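PDB 2O14: uncharacterized esterase YxiM from Bacillus subtilis, which probably hydrolyses esters as a member of the GDSL lipolytic enzyme family, although its natural substrate has not been established. Local coordinates for residues Y16-G21 with F80-P85; G31-D36 with M52-A57; G87-K92 with L150-L155; A101-E106 with L132-T137; P126-Q131 with D157-N162. All coordinates share one frame; numbering follows the deposited sequence.

Contact 1 (Y16-G21 with F80-P85). With MN (manganese (II) ion), chain B.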
# COMPACT_ATOMS: atom_id res chain seq x y z
N TYR A 16 -13.01 14.31 -14.01
CA TYR A 16 -12.08 14.51 -15.11
C TYR A 16 -11.61 13.13 -15.56
O TYR A 16 -11.15 12.34 -14.74
CB TYR A 16 -10.87 15.33 -14.65
CG TYR A 16 -11.21 16.66 -14.03
CD1 TYR A 16 -11.92 16.74 -12.83
CD2 TYR A 16 -10.82 17.85 -14.63
CE1 TYR A 16 -12.24 17.98 -12.25
CE2 TYR A 16 -11.12 19.09 -14.06
CZ TYR A 16 -11.83 19.14 -12.88
OH TYR A 16 -12.15 20.37 -12.33
N GLN A 17 -11.73 12.83 -16.85
CA GLN A 17 -11.33 11.53 -17.35
C GLN A 17 -10.33 11.64 -18.49
O GLN A 17 -10.58 12.31 -19.49
CB GLN A 17 -12.56 10.73 -17.78
CG GLN A 17 -13.49 10.46 -16.61
CD GLN A 17 -14.73 9.68 -17.00
OE1 GLN A 17 -15.56 9.38 -16.14
NE2 GLN A 17 -14.85 9.34 -18.28
N PHE A 18 -9.20 10.96 -18.33
CA PHE A 18 -8.13 11.00 -19.31
C PHE A 18 -7.79 9.62 -19.85
O PHE A 18 -7.59 8.68 -19.09
CB PHE A 18 -6.88 11.63 -18.68
CG PHE A 18 -7.10 13.03 -18.17
CD1 PHE A 18 -7.21 14.10 -19.05
CD2 PHE A 18 -7.24 13.27 -16.80
CE1 PHE A 18 -7.45 15.40 -18.58
CE2 PHE A 18 -7.49 14.57 -16.32
CZ PHE A 18 -7.59 15.63 -17.21
N ASP A 19 -7.75 9.51 -21.17
CA ASP A 19 -7.40 8.26 -21.85
C ASP A 19 -6.03 8.49 -22.47
O ASP A 19 -5.90 9.12 -23.51
CB ASP A 19 -8.44 7.94 -22.94
CG ASP A 19 -7.99 6.81 -23.87
OD1 ASP A 19 -7.15 6.00 -23.45
OD2 ASP A 19 -8.49 6.73 -25.01
N PHE A 20 -5.00 7.97 -21.81
CA PHE A 20 -3.62 8.13 -22.25
C PHE A 20 -3.21 7.22 -23.40
O PHE A 20 -3.56 6.04 -23.42
CB PHE A 20 -2.69 7.91 -21.06
CG PHE A 20 -2.85 8.94 -19.97
CD1 PHE A 20 -2.20 10.17 -20.05
CD2 PHE A 20 -3.68 8.68 -18.88
CE1 PHE A 20 -2.37 11.14 -19.05
CE2 PHE A 20 -3.87 9.64 -17.88
CZ PHE A 20 -3.21 10.87 -17.97
N GLY A 21 -2.47 7.77 -24.35
CA GLY A 21 -2.02 7.00 -25.50
C GLY A 21 -2.41 7.67 -26.80
O GLY A 21 -3.19 8.62 -26.79
N PHE A 80 2.38 14.10 -15.04
CA PHE A 80 1.22 14.49 -15.81
C PHE A 80 0.59 15.48 -14.85
O PHE A 80 0.35 15.13 -13.69
CB PHE A 80 0.26 13.32 -16.02
CG PHE A 80 -1.12 13.73 -16.46
CD1 PHE A 80 -1.33 14.26 -17.73
CD2 PHE A 80 -2.20 13.62 -15.59
CE1 PHE A 80 -2.60 14.66 -18.13
CE2 PHE A 80 -3.48 14.01 -15.98
CZ PHE A 80 -3.68 14.54 -17.26
N ASN A 81 0.33 16.70 -15.29
CA ASN A 81 -0.27 17.70 -14.41
C ASN A 81 -1.70 17.99 -14.83
O ASN A 81 -2.04 17.91 -16.01
CB ASN A 81 0.49 19.03 -14.46
CG ASN A 81 1.98 18.85 -14.32
OD1 ASN A 81 2.45 17.90 -13.70
ND2 ASN A 81 2.74 19.77 -14.90
N VAL A 82 -2.52 18.32 -13.84
CA VAL A 82 -3.91 18.67 -14.09
C VAL A 82 -4.34 19.70 -13.06
O VAL A 82 -4.29 19.45 -11.85
CB VAL A 82 -4.84 17.43 -14.04
CG1 VAL A 82 -4.63 16.65 -12.76
CG2 VAL A 82 -6.30 17.88 -14.16
N ASP A 83 -4.71 20.88 -13.53
CA ASP A 83 -5.16 21.94 -12.64
C ASP A 83 -6.53 21.56 -12.10
O ASP A 83 -7.41 21.14 -12.86
CB ASP A 83 -5.22 23.27 -13.39
CG ASP A 83 -3.88 23.70 -13.92
OD1 ASP A 83 -2.88 23.58 -13.18
OD2 ASP A 83 -3.81 24.16 -15.08
N LEU A 84 -6.72 21.72 -10.79
CA LEU A 84 -7.98 21.37 -10.14
C LEU A 84 -8.30 22.31 -8.98
O LEU A 84 -7.40 22.72 -8.24
CB LEU A 84 -7.91 19.95 -9.57
CG LEU A 84 -7.55 18.77 -10.47
CD1 LEU A 84 -7.30 17.53 -9.61
CD2 LEU A 84 -8.66 18.52 -11.47
N PRO A 85 -9.58 22.66 -8.81
CA PRO A 85 -9.92 23.54 -7.68
C PRO A 85 -9.49 22.78 -6.43
O PRO A 85 -9.57 21.55 -6.40
CB PRO A 85 -11.44 23.66 -7.78
CG PRO A 85 -11.69 23.54 -9.27
CD PRO A 85 -10.76 22.41 -9.66
MN MN B . -6.67 5.52 -25.76
O HOH W 1 -5.74 7.67 -25.64
O HOH W 2 -7.85 3.73 -26.05

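Contact 2 (G31-D36 with M52-A57)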
# COMPACT_ATOMS: atom_id res chain seq x y z
N GLY A 31 -8.47 12.46 -24.65
CA GLY A 31 -7.29 11.75 -25.09
C GLY A 31 -6.05 12.57 -24.77
O GLY A 31 -5.99 13.75 -25.10
N VAL A 32 -5.08 11.96 -24.10
CA VAL A 32 -3.84 12.65 -23.76
C VAL A 32 -2.67 11.84 -24.30
O VAL A 32 -2.46 10.68 -23.93
CB VAL A 32 -3.67 12.83 -22.25
CG1 VAL A 32 -2.42 13.67 -21.97
CG2 VAL A 32 -4.90 13.50 -21.66
N ARG A 33 -1.93 12.48 -25.19
CA ARG A 33 -0.79 11.89 -25.88
C ARG A 33 0.50 12.31 -25.15
O ARG A 33 0.53 13.34 -24.48
CB ARG A 33 -0.83 12.44 -27.31
CG ARG A 33 0.20 11.98 -28.29
CD ARG A 33 0.03 12.80 -29.56
NE ARG A 33 -1.32 12.65 -30.11
CZ ARG A 33 -1.63 11.80 -31.08
NH1 ARG A 33 -0.70 11.03 -31.62
NH2 ARG A 33 -2.89 11.71 -31.51
N ALA A 34 1.56 11.51 -25.29
CA ALA A 34 2.83 11.82 -24.64
C ALA A 34 3.40 13.19 -24.99
O ALA A 34 4.09 13.80 -24.18
CB ALA A 34 3.86 10.74 -24.95
N SER A 35 3.11 13.67 -26.20
CA SER A 35 3.63 14.97 -26.62
C SER A 35 2.74 16.13 -26.18
O SER A 35 3.02 17.28 -26.49
CB SER A 35 3.81 15.02 -28.15
OG SER A 35 2.56 15.01 -28.82
N ASP A 36 1.65 15.84 -25.48
CA ASP A 36 0.77 16.91 -25.02
C ASP A 36 1.42 17.58 -23.81
O ASP A 36 1.27 17.11 -22.67
CB ASP A 36 -0.61 16.38 -24.63
CG ASP A 36 -1.46 15.99 -25.84
OD1 ASP A 36 -1.32 16.62 -26.91
OD2 ASP A 36 -2.28 15.06 -25.72
N MSE A 52 8.43 11.27 -21.99
CA MSE A 52 7.18 10.51 -22.07
C MSE A 52 7.15 9.86 -23.45
O MSE A 52 7.68 10.41 -24.41
CB MSE A 52 5.97 11.43 -21.92
CG MSE A 52 5.89 12.19 -20.61
SE MSE A 52 5.71 11.10 -19.01
CE MSE A 52 4.29 9.94 -19.61
N ARG A 53 6.51 8.70 -23.54
CA ARG A 53 6.43 7.99 -24.82
C ARG A 53 5.08 7.27 -24.97
O ARG A 53 4.58 6.71 -24.01
CB ARG A 53 7.57 6.98 -24.91
CG ARG A 53 7.52 6.07 -26.13
CD ARG A 53 8.72 5.14 -26.13
NE ARG A 53 9.97 5.90 -26.18
CZ ARG A 53 11.16 5.41 -25.82
NH1 ARG A 53 12.24 6.18 -25.90
NH2 ARG A 53 11.26 4.17 -25.36
N ASP A 54 4.51 7.31 -26.16
CA ASP A 54 3.24 6.64 -26.41
C ASP A 54 3.52 5.16 -26.65
O ASP A 54 4.41 4.82 -27.42
CB ASP A 54 2.55 7.20 -27.66
CG ASP A 54 2.07 8.62 -27.46
OD1 ASP A 54 1.49 8.90 -26.39
OD2 ASP A 54 2.25 9.44 -28.38
N VAL A 55 2.77 4.28 -25.99
CA VAL A 55 2.98 2.85 -26.19
C VAL A 55 1.66 2.11 -26.22
O VAL A 55 0.65 2.55 -25.66
CB VAL A 55 3.86 2.24 -25.06
CG1 VAL A 55 5.25 2.89 -25.06
CG2 VAL A 55 3.19 2.41 -23.71
N ALA A 56 1.67 0.96 -26.88
CA ALA A 56 0.49 0.13 -26.98
C ALA A 56 0.28 -0.58 -25.65
O ALA A 56 1.21 -0.71 -24.86
CB ALA A 56 0.66 -0.89 -28.11
N ALA A 57 -0.95 -1.02 -25.40
CA ALA A 57 -1.29 -1.76 -24.18
C ALA A 57 -2.16 -2.94 -24.60
O ALA A 57 -2.83 -2.90 -25.64
CB ALA A 57 -2.02 -0.86 -23.20
O HOH W 3 3.20 11.86 -28.51

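Contact 3 (G87-K92 with L150-L155)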
# COMPACT_ATOMS: atom_id res chain seq x y z
N GLY A 87 -9.33 20.92 -2.86
CA GLY A 87 -10.30 20.05 -2.21
C GLY A 87 -9.74 18.64 -2.11
O GLY A 87 -8.56 18.42 -2.36
N LEU A 88 -10.59 17.68 -1.73
CA LEU A 88 -10.17 16.29 -1.62
C LEU A 88 -10.65 15.57 -2.88
O LEU A 88 -11.82 15.70 -3.26
CB LEU A 88 -10.79 15.63 -0.39
CG LEU A 88 -10.33 14.19 -0.15
CD1 LEU A 88 -8.88 14.20 0.33
CD2 LEU A 88 -11.22 13.51 0.89
N TYR A 89 -9.77 14.82 -3.52
CA TYR A 89 -10.13 14.11 -4.75
C TYR A 89 -9.95 12.60 -4.69
O TYR A 89 -9.14 12.08 -3.93
CB TYR A 89 -9.31 14.64 -5.94
CG TYR A 89 -9.72 16.01 -6.42
CD1 TYR A 89 -9.30 17.16 -5.75
CD2 TYR A 89 -10.55 16.16 -7.52
CE1 TYR A 89 -9.70 18.43 -6.19
CE2 TYR A 89 -10.96 17.41 -7.96
CZ TYR A 89 -10.53 18.54 -7.29
OH TYR A 89 -10.92 19.79 -7.73
N GLU A 90 -10.73 11.91 -5.51
CA GLU A 90 -10.64 10.47 -5.60
C GLU A 90 -9.96 10.24 -6.94
O GLU A 90 -10.40 10.77 -7.96
CB GLU A 90 -12.02 9.82 -5.62
CG GLU A 90 -11.97 8.30 -5.83
CD GLU A 90 -13.35 7.68 -5.97
OE1 GLU A 90 -13.96 7.80 -7.06
OE2 GLU A 90 -13.82 7.07 -4.99
N VAL A 91 -8.89 9.45 -6.94
CA VAL A 91 -8.17 9.17 -8.17
C VAL A 91 -8.17 7.68 -8.49
O VAL A 91 -7.64 6.87 -7.72
CB VAL A 91 -6.71 9.66 -8.10
CG1 VAL A 91 -6.00 9.37 -9.42
CG2 VAL A 91 -6.67 11.14 -7.79
N LYS A 92 -8.78 7.31 -9.60
CA LYS A 92 -8.80 5.92 -10.02
C LYS A 92 -7.70 5.80 -11.06
O LYS A 92 -7.70 6.53 -12.06
CB LYS A 92 -10.15 5.56 -10.63
CG LYS A 92 -10.20 4.13 -11.15
CD LYS A 92 -11.35 3.93 -12.12
CE LYS A 92 -11.31 2.56 -12.77
NZ LYS A 92 -12.40 2.41 -13.78
N LEU A 150 -6.97 7.74 -16.32
CA LEU A 150 -7.16 8.34 -15.01
C LEU A 150 -8.59 8.84 -14.90
O LEU A 150 -9.14 9.38 -15.87
CB LEU A 150 -6.23 9.52 -14.78
CG LEU A 150 -4.75 9.31 -14.47
CD1 LEU A 150 -4.11 10.68 -14.19
CD2 LEU A 150 -4.60 8.41 -13.25
N LYS A 151 -9.19 8.65 -13.73
CA LYS A 151 -10.52 9.14 -13.45
C LYS A 151 -10.34 9.91 -12.15
O LYS A 151 -10.00 9.33 -11.11
CB LYS A 151 -11.52 8.00 -13.24
CG LYS A 151 -12.11 7.44 -14.53
CD LYS A 151 -13.26 6.50 -14.21
CE LYS A 151 -13.98 6.05 -15.47
NZ LYS A 151 -15.17 5.21 -15.15
N ILE A 152 -10.55 11.22 -12.21
CA ILE A 152 -10.39 12.08 -11.06
C ILE A 152 -11.74 12.69 -10.67
O ILE A 152 -12.35 13.42 -11.45
CB ILE A 152 -9.36 13.18 -11.37
CG1 ILE A 152 -8.04 12.51 -11.79
CG2 ILE A 152 -9.17 14.10 -10.18
CD1 ILE A 152 -7.05 13.45 -12.43
N LYS A 153 -12.20 12.39 -9.46
CA LYS A 153 -13.48 12.89 -8.99
C LYS A 153 -13.34 13.65 -7.67
O LYS A 153 -12.69 13.18 -6.74
CB LYS A 153 -14.45 11.72 -8.81
CG LYS A 153 -15.90 12.14 -8.66
CD LYS A 153 -16.83 10.95 -8.44
CE LYS A 153 -16.66 10.36 -7.06
NZ LYS A 153 -17.72 9.36 -6.76
N LYS A 154 -13.97 14.81 -7.59
CA LYS A 154 -13.90 15.63 -6.38
C LYS A 154 -14.84 15.08 -5.31
O LYS A 154 -16.02 14.85 -5.57
CB LYS A 154 -14.25 17.08 -6.71
CG LYS A 154 -13.98 18.04 -5.56
CD LYS A 154 -14.11 19.50 -5.99
CE LYS A 154 -13.72 20.42 -4.83
NZ LYS A 154 -13.76 21.87 -5.18
N LEU A 155 -14.32 14.87 -4.11
CA LEU A 155 -15.10 14.34 -3.00
C LEU A 155 -15.58 15.40 -2.02
O LEU A 155 -16.65 15.28 -1.44
CB LEU A 155 -14.29 13.29 -2.23
CG LEU A 155 -13.85 12.04 -3.00
CD1 LEU A 155 -12.87 11.24 -2.17
CD2 LEU A 155 -15.08 11.20 -3.35
O HOH W 4 -12.58 8.59 -9.47

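Contact 4 (A101-E106 with L132-T137)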
# COMPACT_ATOMS: atom_id res chain seq x y z
N ALA A 101 4.61 -1.82 -10.65
CA ALA A 101 4.85 -0.39 -10.57
C ALA A 101 4.05 0.27 -9.46
O ALA A 101 3.06 -0.28 -8.98
CB ALA A 101 4.51 0.26 -11.91
N SER A 102 4.50 1.45 -9.05
CA SER A 102 3.82 2.22 -8.01
C SER A 102 3.38 3.55 -8.60
O SER A 102 3.85 3.96 -9.65
CB SER A 102 4.77 2.47 -6.82
OG SER A 102 5.04 1.27 -6.11
N VAL A 103 2.46 4.21 -7.91
CA VAL A 103 1.98 5.51 -8.37
C VAL A 103 2.45 6.55 -7.38
O VAL A 103 2.42 6.33 -6.16
CB VAL A 103 0.43 5.54 -8.44
CG1 VAL A 103 -0.05 6.96 -8.69
CG2 VAL A 103 -0.05 4.64 -9.56
N ALA A 104 2.91 7.69 -7.90
CA ALA A 104 3.38 8.79 -7.06
C ALA A 104 2.62 10.06 -7.42
O ALA A 104 2.25 10.27 -8.57
CB ALA A 104 4.88 9.01 -7.28
N ALA A 105 2.38 10.91 -6.43
CA ALA A 105 1.66 12.15 -6.67
C ALA A 105 2.03 13.10 -5.55
O ALA A 105 2.12 12.70 -4.39
CB ALA A 105 0.17 11.91 -6.69
N GLU A 106 2.26 14.37 -5.89
CA GLU A 106 2.63 15.37 -4.92
C GLU A 106 3.95 15.03 -4.22
O GLU A 106 4.13 15.32 -3.03
CB GLU A 106 1.52 15.54 -3.88
CG GLU A 106 0.17 15.91 -4.49
CD GLU A 106 0.27 17.09 -5.46
OE1 GLU A 106 0.24 16.85 -6.69
OE2 GLU A 106 0.38 18.25 -4.99
N LEU A 132 -2.61 18.86 -9.57
CA LEU A 132 -2.21 17.49 -9.24
C LEU A 132 -1.07 17.07 -10.17
O LEU A 132 -1.17 17.25 -11.39
CB LEU A 132 -3.40 16.54 -9.42
CG LEU A 132 -3.13 15.04 -9.28
CD1 LEU A 132 -2.75 14.71 -7.84
CD2 LEU A 132 -4.36 14.26 -9.69
N ASN A 133 0.00 16.52 -9.61
CA ASN A 133 1.14 16.08 -10.40
C ASN A 133 1.40 14.62 -10.08
O ASN A 133 1.84 14.27 -8.98
CB ASN A 133 2.37 16.94 -10.09
CG ASN A 133 2.04 18.42 -10.02
OD1 ASN A 133 1.57 18.91 -8.99
ND2 ASN A 133 2.24 19.14 -11.12
N LEU A 134 1.13 13.77 -11.06
CA LEU A 134 1.24 12.32 -10.90
C LEU A 134 2.12 11.62 -11.93
O LEU A 134 2.32 12.11 -13.04
CB LEU A 134 -0.18 11.74 -10.93
CG LEU A 134 -0.47 10.24 -10.89
CD1 LEU A 134 -1.94 10.02 -10.54
CD2 LEU A 134 -0.15 9.61 -12.25
N LEU A 135 2.68 10.48 -11.53
CA LEU A 135 3.49 9.68 -12.44
C LEU A 135 3.44 8.23 -11.96
O LEU A 135 3.04 7.96 -10.82
CB LEU A 135 4.96 10.14 -12.47
CG LEU A 135 5.90 9.83 -11.30
CD1 LEU A 135 7.33 9.73 -11.82
CD2 LEU A 135 5.79 10.89 -10.21
N VAL A 136 3.80 7.32 -12.85
CA VAL A 136 3.85 5.90 -12.51
C VAL A 136 5.35 5.75 -12.31
O VAL A 136 6.13 6.26 -13.11
CB VAL A 136 3.34 5.03 -13.67
CG1 VAL A 136 3.43 3.55 -13.30
CG2 VAL A 136 1.90 5.40 -13.98
N THR A 137 5.75 5.05 -11.26
CA THR A 137 7.18 4.95 -10.99
C THR A 137 7.68 3.61 -10.49
O THR A 137 6.93 2.65 -10.28
CB THR A 137 7.58 6.03 -9.96
OG1 THR A 137 9.01 6.07 -9.83
CG2 THR A 137 6.95 5.73 -8.62

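Contact 5 (P126-Q131 with D157-N162)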
# COMPACT_ATOMS: atom_id res chain seq x y z
N PRO A 126 -5.57 15.05 -1.12
CA PRO A 126 -5.99 16.45 -1.06
C PRO A 126 -5.18 17.29 -2.04
O PRO A 126 -3.98 17.08 -2.20
CB PRO A 126 -5.73 16.82 0.40
CG PRO A 126 -4.55 15.97 0.76
CD PRO A 126 -4.89 14.64 0.12
N VAL A 127 -5.85 18.23 -2.70
CA VAL A 127 -5.18 19.13 -3.63
C VAL A 127 -5.22 20.50 -2.95
O VAL A 127 -6.30 21.03 -2.68
CB VAL A 127 -5.93 19.19 -4.98
CG1 VAL A 127 -5.26 20.19 -5.90
CG2 VAL A 127 -5.93 17.80 -5.62
N THR A 128 -4.05 21.05 -2.66
CA THR A 128 -3.96 22.32 -1.96
C THR A 128 -3.29 23.46 -2.72
O THR A 128 -3.48 24.62 -2.38
CB THR A 128 -3.22 22.14 -0.62
OG1 THR A 128 -1.95 21.51 -0.87
CG2 THR A 128 -4.03 21.28 0.33
N ASP A 129 -2.50 23.13 -3.74
CA ASP A 129 -1.84 24.18 -4.52
C ASP A 129 -2.52 24.37 -5.88
O ASP A 129 -1.96 25.00 -6.78
CB ASP A 129 -0.34 23.86 -4.71
CG ASP A 129 -0.10 22.53 -5.39
OD1 ASP A 129 -0.94 22.13 -6.23
OD2 ASP A 129 0.94 21.89 -5.11
N GLY A 130 -3.72 23.81 -6.00
CA GLY A 130 -4.49 23.94 -7.23
C GLY A 130 -4.05 23.11 -8.42
O GLY A 130 -4.49 23.37 -9.54
N GLN A 131 -3.21 22.11 -8.20
CA GLN A 131 -2.73 21.27 -9.30
C GLN A 131 -2.25 19.90 -8.82
O GLN A 131 -1.57 19.80 -7.80
CB GLN A 131 -1.59 21.98 -10.04
CG GLN A 131 -1.13 21.28 -11.30
CD GLN A 131 0.03 22.00 -11.97
OE1 GLN A 131 1.16 21.95 -11.49
NE2 GLN A 131 -0.25 22.68 -13.07
N ASP A 157 -14.99 19.92 -0.79
CA ASP A 157 -14.37 21.22 -1.02
C ASP A 157 -13.31 21.46 0.05
O ASP A 157 -12.51 22.40 -0.05
CB ASP A 157 -15.40 22.36 -0.96
CG ASP A 157 -16.39 22.32 -2.11
OD1 ASP A 157 -15.98 21.98 -3.24
OD2 ASP A 157 -17.57 22.64 -1.87
N GLN A 158 -13.33 20.62 1.07
CA GLN A 158 -12.36 20.71 2.16
C GLN A 158 -11.14 19.91 1.75
O GLN A 158 -11.21 18.68 1.62
CB GLN A 158 -12.93 20.13 3.45
CG GLN A 158 -14.12 20.87 4.02
CD GLN A 158 -13.79 22.31 4.36
OE1 GLN A 158 -12.71 22.61 4.88
NE2 GLN A 158 -14.73 23.21 4.09
N PRO A 159 -10.00 20.58 1.54
CA PRO A 159 -8.80 19.84 1.14
C PRO A 159 -8.14 19.13 2.32
O PRO A 159 -6.98 19.40 2.65
CB PRO A 159 -7.92 20.93 0.54
CG PRO A 159 -8.23 22.10 1.41
CD PRO A 159 -9.75 22.03 1.57
N VAL A 160 -8.88 18.23 2.95
CA VAL A 160 -8.36 17.47 4.08
C VAL A 160 -8.75 16.01 3.91
O VAL A 160 -9.88 15.70 3.52
CB VAL A 160 -8.92 18.00 5.43
CG1 VAL A 160 -8.61 19.49 5.56
CG2 VAL A 160 -10.41 17.76 5.52
N THR A 161 -7.81 15.13 4.21
CA THR A 161 -8.02 13.69 4.08
C THR A 161 -9.07 13.17 5.05
O THR A 161 -9.32 13.77 6.10
CB THR A 161 -6.73 12.92 4.38
OG1 THR A 161 -6.35 13.17 5.74
CG2 THR A 161 -5.60 13.37 3.46
N ASN A 162 -9.69 12.05 4.68
CA ASN A 162 -10.68 11.41 5.54
C ASN A 162 -9.91 10.56 6.55
O ASN A 162 -8.72 10.32 6.37
CB ASN A 162 -11.63 10.52 4.73
CG ASN A 162 -12.65 11.30 3.93
OD1 ASN A 162 -13.32 12.18 4.47
ND2 ASN A 162 -12.77 10.99 2.65

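Contact 1 (Y16-G21 with F80-P85)
Between the two sheets of the galactose-binding-like beta-sandwich, Phe18 and Phe20 of strand 16-20 meet Phe80 of strand 80-83 in an aromatic cluster. The strand axes come no nearer than 10.6 Å and run at 155°; no hydrogen bond spans them, so the contact is made almost entirely by side chains. Phe80 is used twice. With CG opposite its backbone N (chi1 163°), its ring projects across the interface and receives the edge of Phe20 on one face, a T-shaped stack with centroids of the Phe20 and Phe80 rings 4.8 Å apart and planes at 88°. Its own edge turns to Phe18: CZ of Phe80 stands over the centre of the Phe18 face, and these two centroids are 5.0 Å apart. Val82 CG2 also touches the Phe18 ring, 4.0 Å from Phe18 CZ. An alanine at Phe80 takes away both the face met by Phe20 and the edge over Phe18, and would probably open a gap between the sheets and leave those two rings freer to turn. Asp19, on the other side of its strand, holds the manganese ion through both carboxylate oxygens, OD1 at 2.4 Å and OD2 at 2.3 Å, with Ser24, Asp65 and water among the other ligands. At the far end, Leu84 CD2 makes a CH-pi contact over the Tyr16 face, 3.5 Å from the ring centroid.

Contact 2 (G31-D36 with M52-A57)
Ala34 is the tightly held residue here, wedged against strand 52-56 at the second position of a type I turn running from Arg33 to Asp36. Its CB lies 3.8 Å from Met52 CB and 3.6 Å from Arg53 N, while its own N-H gives a hydrogen bond to Asp54 OD1 (2.8 Å, 161° at the hydrogen). The acceptor is met on the syn side, with the donor 25° out of the carboxylate plane. Met52, present as selenomethionine, adds only the base of its side chain: bends at chi2 and chi3 lead the rest away, and it packs on Phe46, Val67 and Phe69. The turn is also braced from within, because Arg33 N donates to Asp36 OD2 and Asp36 N to Arg33 O.

The other side is looser and wetter. Asp54 OD2 meets only the aliphatic part of Arg33, with CG at 3.3 Å; Arg33 NH1 stays 4.7 Å from that same OD2, so the charges are near without forming a salt bridge. A water donates to Asp54 OD2 at 2.6 Å and accepts a weak bond from Ser35 N at 2.9 Å, while the CA-CB bond of Ser35 is directed away from the strand. One carboxylate thus serves two successive turn amides, directly and through water, which implies that Asp54 probably acts as a charged acceptor tying this loop to the strand.

Contact 3 (G87-K92 with L150-L155)
Leu150 opens the pairing by setting CD2 4.2 Å from Val91 CG1, on the side of the sheet that faces the sandwich interior. Lys151 follows in an antiparallel hydrogen-bonded pair with Lys92; Lys92 N donates to Lys151 O at 2.8 Å, and the reverse bond is also made. Both lysine chains are extended and lie side by side, with Lys92 CD 3.8 Å from Lys151 CD. Their NZ atoms end only 4.2 Å apart, a like-charge approach that a weak, long ion pair from Lys92 to Glu120 probably eases. Ile152, in a non-hydrogen-bonded pair with Val91, returns to the inner side and puts CG2 3.6 Å from Tyr89 CD2. Lys153 pairs with Glu90 through two backbone bonds; its chain bends at chi3 (72°) and runs beside the glutamate, yet Lys153 NZ stays 4.1 Å from Glu90 OE1, beyond a salt bridge. Lys154 crosses the Tyr89 ring, its CG lying over the face toward the rim, 4.1 Å from the ring centroid; its NZ continues to a salt bridge with Asp157, while Tyr89 OH bonds Pro85 O. Leu155 closes the ladder by donating its N-H to Leu88 O, with CD1 against Glu90 CB. Strand 146-156 also pairs with strand 15-20, strand 87-95 also pairs with strand 120-127, and Leu150 and Ile152 pack on Phe80 and Val82 of the facing sheet.

Contact 4 (A101-E106 with L132-T137)
Backbone bonding dominates where Ser102 and Ala104 pair with Thr137 and Leu135 on two antiparallel strands. Each pair exchanges two hydrogen bonds; the one from Ala104 N to Leu135 O is almost straight (2.9 Å, 178° at the hydrogen). CA-H...O contacts fill the intervals, the shortest from Ala105 CA to Asn133 O at 3.1 Å.

Past Ala105 the regular pattern stops and a side chain takes over. Glu106, at a positive phi, still donates its N-H to Asn133 O at 3.1 Å, but the returning Asn133 N-H goes to Glu106 OE1 (2.9 Å), met nearly along the C-O axis of the carboxylate. A bend at chi2 folds the glutamate back to that position. A valine in place of Glu106 would probably leave the Asn133 N-H without its mate and the strand end freer to fray. Asn133 ND2 bonds Asn81 and Gln131.

Apolar contacts differ on the two faces. Leu135 takes chi1 75°, with CG between the backbone N and carbonyl carbon, which lays CD2 3.6 Å from Ala104 CB. On the opposite face Val103 CG1 meets Leu134 CG at 4.0 Å and Ala101 CB meets Val136 CG1 at 3.7 Å; there Leu132, Leu134 and Val136 also touch strand 146-156. One side turned to a second sheet is the arrangement of a beta-sandwich, here in the galactose-binding-like domain.

Contact 5 (P126-Q131 with D157-N162)
Pro126 and Pro159 form the centre of this contact, Pro126 CB resting 3.6 Å from Pro159 O. The far edge of the Pro126 ring meets Thr161, whose CG2 lies 3.6 Å from Pro126 CD. That methyl is placed by chi1 63°, which sets OG1 between the backbone N and the carbonyl carbon and leaves CG2 opposite the carbonyl carbon, pointing at the proline. Pro159 in turn sets CB 3.6 Å from Val127 O, and the same CB is 3.9 Å from Thr128 CG2, the threonine and proline side chains crossing at about a right angle. No hydrogen bond joins the two segments.

The next shell explains how these groups are held. Pro159 is the centre of an inverse gamma turn, with a weak bond from Val160 N to Gln158 O at 2.7 Å. Just before it, Gln158 N bonds Ser156 OG, fastening the start of the loop to the end of strand 146-156. On the other segment, Val127 is backbone-bonded to Gly87. The turn beyond it has Gly130, at a positive phi, bonded to Leu84, and a weak bond from Gln131 N to Asp129 OD1 at 3.0 Å.

Farther out, Pro126 also touches Leu88 and Tyr227, and the loop runs on to strand 164-169 of the parallel sheet in the GDSL hydrolase part. With ring carbons, methyls and carbonyl oxygens meeting, and neither proline having an N-H to give, the join depends on shape and van der Waals contact, not on polar pairing.

Contacts 1 and 4 are buried, contacts 2 and 3 partly buried, and contact 5 lies at the surface. Contacts 3 and 4 are strand pairings within opposite sheets of the sandwich, held by backbone bonds; contact 1 spans the sheets through rings, its strand 16-20 pairing with 150-155 and its strand 80-83 with 132-137. Ile152 and Leu132 touch where contacts 3 and 4 face each other. Contact 2 relies on a carboxylate and a water; it joins contact 1 through Val32, whose backbone bonds Asp19 and Gly21 near the manganese ion. Contact 5 continues from contact 3 through Gly87 and Val127 and has only apolar and carbonyl packing.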